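Local coordinates for protein ribokinase, putative (Burkholderia thailandensis, PDB 3B1P) that probably acts as a nucleoside kinase of the PfkB (ribokinase) family, binding nucleosides such as inosine together with an adenine nucleotide, at residues Y11-T16 and Q102-T107. Sequence-based numbering, arbitrary orientation. Where two conformers were deposited one is given.
With NOS (inosine), chain B.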
loop_
_atom_site.group_PDB
_atom_site.type_symbol
_atom_site.label_atom_id
_atom_site.label_comp_id
_atom_site.label_asym_id
_atom_site.label_seq_id
_atom_site.Cartn_x
_atom_site.Cartn_y
_atom_site.Cartn_z
ATOM N N TYR A 11 -13.728 7.032 -7.162
ATOM C CA TYR A 11 -14.041 6.750 -5.797
ATOM C C TYR A 11 -12.797 6.219 -5.091
ATOM O O TYR A 11 -12.136 5.287 -5.605
ATOM C CB TYR A 11 -15.182 5.698 -5.681
ATOM C CG TYR A 11 -16.499 6.170 -6.246
ATOM C CD1 TYR A 11 -17.206 7.219 -5.643
ATOM C CD2 TYR A 11 -17.044 5.555 -7.376
ATOM C CE1 TYR A 11 -18.444 7.659 -6.151
ATOM C CE2 TYR A 11 -18.271 5.976 -7.918
ATOM C CZ TYR A 11 -18.974 7.036 -7.293
ATOM O OH TYR A 11 -20.191 7.435 -7.841
ATOM N N ASP A 12 -12.495 6.768 -3.919
ATOM C CA ASP A 12 -11.236 6.458 -3.222
ATOM C C ASP A 12 -11.476 5.612 -2.000
ATOM O O ASP A 12 -12.437 5.873 -1.248
ATOM C CB ASP A 12 -10.494 7.752 -2.725
ATOM C CG ASP A 12 -9.910 8.550 -3.834
ATOM O OD1 ASP A 12 -9.797 8.107 -4.978
ATOM O OD2 ASP A 12 -9.519 9.707 -3.563
ATOM N N ASN A 13 -10.595 4.625 -1.778
ATOM C CA ASN A 13 -10.560 3.877 -0.537
ATOM C C ASN A 13 -9.176 4.083 0.080
ATOM O O ASN A 13 -8.206 3.565 -0.468
ATOM C CB ASN A 13 -10.815 2.396 -0.859
ATOM C CG ASN A 13 -12.122 2.194 -1.597
ATOM O OD1 ASN A 13 -12.167 2.186 -2.830
ATOM N ND2 ASN A 13 -13.199 2.105 -0.843
ATOM N N ILE A 14 -9.103 4.832 1.175
ATOM C CA ILE A 14 -7.817 5.330 1.705
ATOM C C ILE A 14 -7.465 4.648 3.005
ATOM O O ILE A 14 -8.268 4.639 3.960
ATOM C CB ILE A 14 -7.889 6.894 1.878
ATOM C CG1 ILE A 14 -8.101 7.511 0.499
ATOM C CG2 ILE A 14 -6.610 7.379 2.571
ATOM C CD1 ILE A 14 -8.652 9.005 0.533
ATOM N N MET A 15 -6.243 4.087 3.055
ATOM C CA MET A 15 -5.726 3.451 4.256
ATOM C C MET A 15 -4.538 4.281 4.702
ATOM O O MET A 15 -3.504 4.321 4.034
ATOM C CB MET A 15 -5.316 1.978 3.952
ATOM C CG MET A 15 -6.526 1.134 3.461
ATOM S SD MET A 15 -6.161 -0.152 2.213
ATOM C CE MET A 15 -5.830 0.758 0.677
ATOM N N THR A 16 -4.701 4.933 5.848
ATOM C CA THR A 16 -3.658 5.814 6.375
ATOM C C THR A 16 -2.844 5.206 7.488
ATOM O O THR A 16 -3.331 4.916 8.605
ATOM C CB THR A 16 -4.276 7.156 6.848
ATOM O OG1 THR A 16 -5.051 7.677 5.752
ATOM C CG2 THR A 16 -3.134 8.100 7.239
ATOM N N GLN A 102 -11.667 3.584 -9.559
ATOM C CA GLN A 102 -11.581 3.301 -8.151
ATOM C C GLN A 102 -10.098 3.272 -7.738
ATOM O O GLN A 102 -9.296 2.603 -8.397
ATOM C CB GLN A 102 -12.180 1.920 -7.832
ATOM C CG GLN A 102 -12.516 1.736 -6.362
ATOM C CD GLN A 102 -14.006 1.984 -5.995
ATOM O OE1 GLN A 102 -14.900 2.046 -6.865
ATOM N NE2 GLN A 102 -14.275 2.084 -4.697
ATOM N N ALA A 103 -9.754 3.981 -6.662
ATOM C CA ALA A 103 -8.369 3.993 -6.161
ATOM C C ALA A 103 -8.331 3.365 -4.758
ATOM O O ALA A 103 -9.128 3.706 -3.875
ATOM C CB ALA A 103 -7.850 5.437 -6.097
ATOM N N MET A 104 -7.419 2.407 -4.544
ATOM C CA MET A 104 -7.104 1.900 -3.210
ATOM C C MET A 104 -5.769 2.496 -2.852
ATOM O O MET A 104 -4.723 2.118 -3.403
ATOM C CB MET A 104 -6.965 0.364 -3.258
ATOM C CG MET A 104 -7.645 -0.316 -2.148
ATOM S SD MET A 104 -9.439 -0.364 -2.345
ATOM C CE MET A 104 -9.724 -0.051 -4.130
ATOM N N ILE A 105 -5.799 3.478 -1.956
ATOM C CA ILE A 105 -4.633 4.324 -1.713
ATOM C C ILE A 105 -4.079 3.943 -0.361
ATOM O O ILE A 105 -4.758 4.039 0.646
ATOM C CB ILE A 105 -5.073 5.802 -1.660
ATOM C CG1 ILE A 105 -5.662 6.178 -3.024
ATOM C CG2 ILE A 105 -3.837 6.711 -1.318
ATOM C CD1 ILE A 105 -6.392 7.576 -2.960
ATOM N N THR A 106 -2.807 3.551 -0.312
ATOM C CA THR A 106 -2.167 3.306 0.952
ATOM C C THR A 106 -1.162 4.417 1.107
ATOM O O THR A 106 -0.354 4.647 0.200
ATOM C CB THR A 106 -1.419 1.967 0.948
ATOM O OG1 THR A 106 -2.363 0.890 0.854
ATOM C CG2 THR A 106 -0.621 1.809 2.230
ATOM N N THR A 107 -1.215 5.093 2.238
ATOM C CA THR A 107 -0.431 6.295 2.445
ATOM C C THR A 107 0.067 6.472 3.876
ATOM O O THR A 107 -0.371 5.779 4.801
ATOM C CB THR A 107 -1.179 7.555 1.956
ATOM O OG1 THR A 107 -0.241 8.642 1.917
ATOM C CG2 THR A 107 -2.338 7.912 2.869
HETATM N N9 NOS B . -5.562 8.957 -8.422
HETATM C C4 NOS B . -5.416 8.884 -9.747
HETATM N N3 NOS B . -5.940 9.516 -10.847
HETATM C C2 NOS B . -5.556 9.232 -12.099
HETATM N N1 NOS B . -4.609 8.261 -12.315
HETATM C C6 NOS B . -4.040 7.557 -11.302
HETATM O O6 NOS B . -3.055 6.666 -11.584
HETATM C C5 NOS B . -4.344 7.876 -9.908
HETATM N N7 NOS B . -3.986 7.415 -8.695
HETATM C C8 NOS B . -4.738 8.084 -7.758
HETATM C "C5'" NOS B . -5.245 12.257 -5.182
HETATM O "O5'" NOS B . -4.534 13.292 -5.905
HETATM C "C4'" NOS B . -6.205 11.567 -6.164
HETATM O "O4'" NOS B . -5.466 10.859 -7.153
HETATM C "C1'" NOS B . -6.435 9.928 -7.753
HETATM C "C2'" NOS B . -7.189 9.414 -6.565
HETATM O "O2'" NOS B . -8.530 9.215 -7.028
HETATM C "C3'" NOS B . -7.090 10.511 -5.513
HETATM O "O3'" NOS B . -8.406 11.075 -5.210
#
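Met-15 folds over Met-104 and Thr-106, bringing its CE to 3.5 Å from Met-104 CG and equally near Thr-106 OG1. Its bent chain explains this reach: chi3 of -72° turns the methyl back across the neighbouring strand. Strands 11-16 and 102-107 run parallel, 14° between their directions, and five backbone hydrogen bonds join them, from Ala-103 N to Tyr-11 O through to Thr-107 N to Met-15 O. Met-15, Met-104 and Thr-106 also pack against Ala-116, Met-15 and Thr-106 of the second subunit. On the same face, in one of two conformers of Asn-13, OD1 accepts a nearly straight bond from Gln-102 NE2 at 2.8 Å, on a lone pair, with the amides 15° apart; the link may therefore not be permanent. In that conformer Met-104 SD meets Asn-13 CB at 3.4 Å. The opposite face carries Ile-105, whose CD1 sits 3.9 Å from Ile-14 CG1 and 3.8 Å from Asp-12 CG, flanking the carboxylate. Inosine O2' donates to Asp-12 OD1 (2.7 Å); O3' approaches OD2 so closely that its geometry is doubtful. Ser-36 of the second subunit helps complete the inosine site. Chemically, this four-stranded sheet, the lid of ribokinase-like folds, has two roles: its methionine and threonine end meets the partner chain, the Asn-13 and Gln-102 amides lying near Arg-44, while the other face presents a carboxylate that accepts ribose hydroxyls.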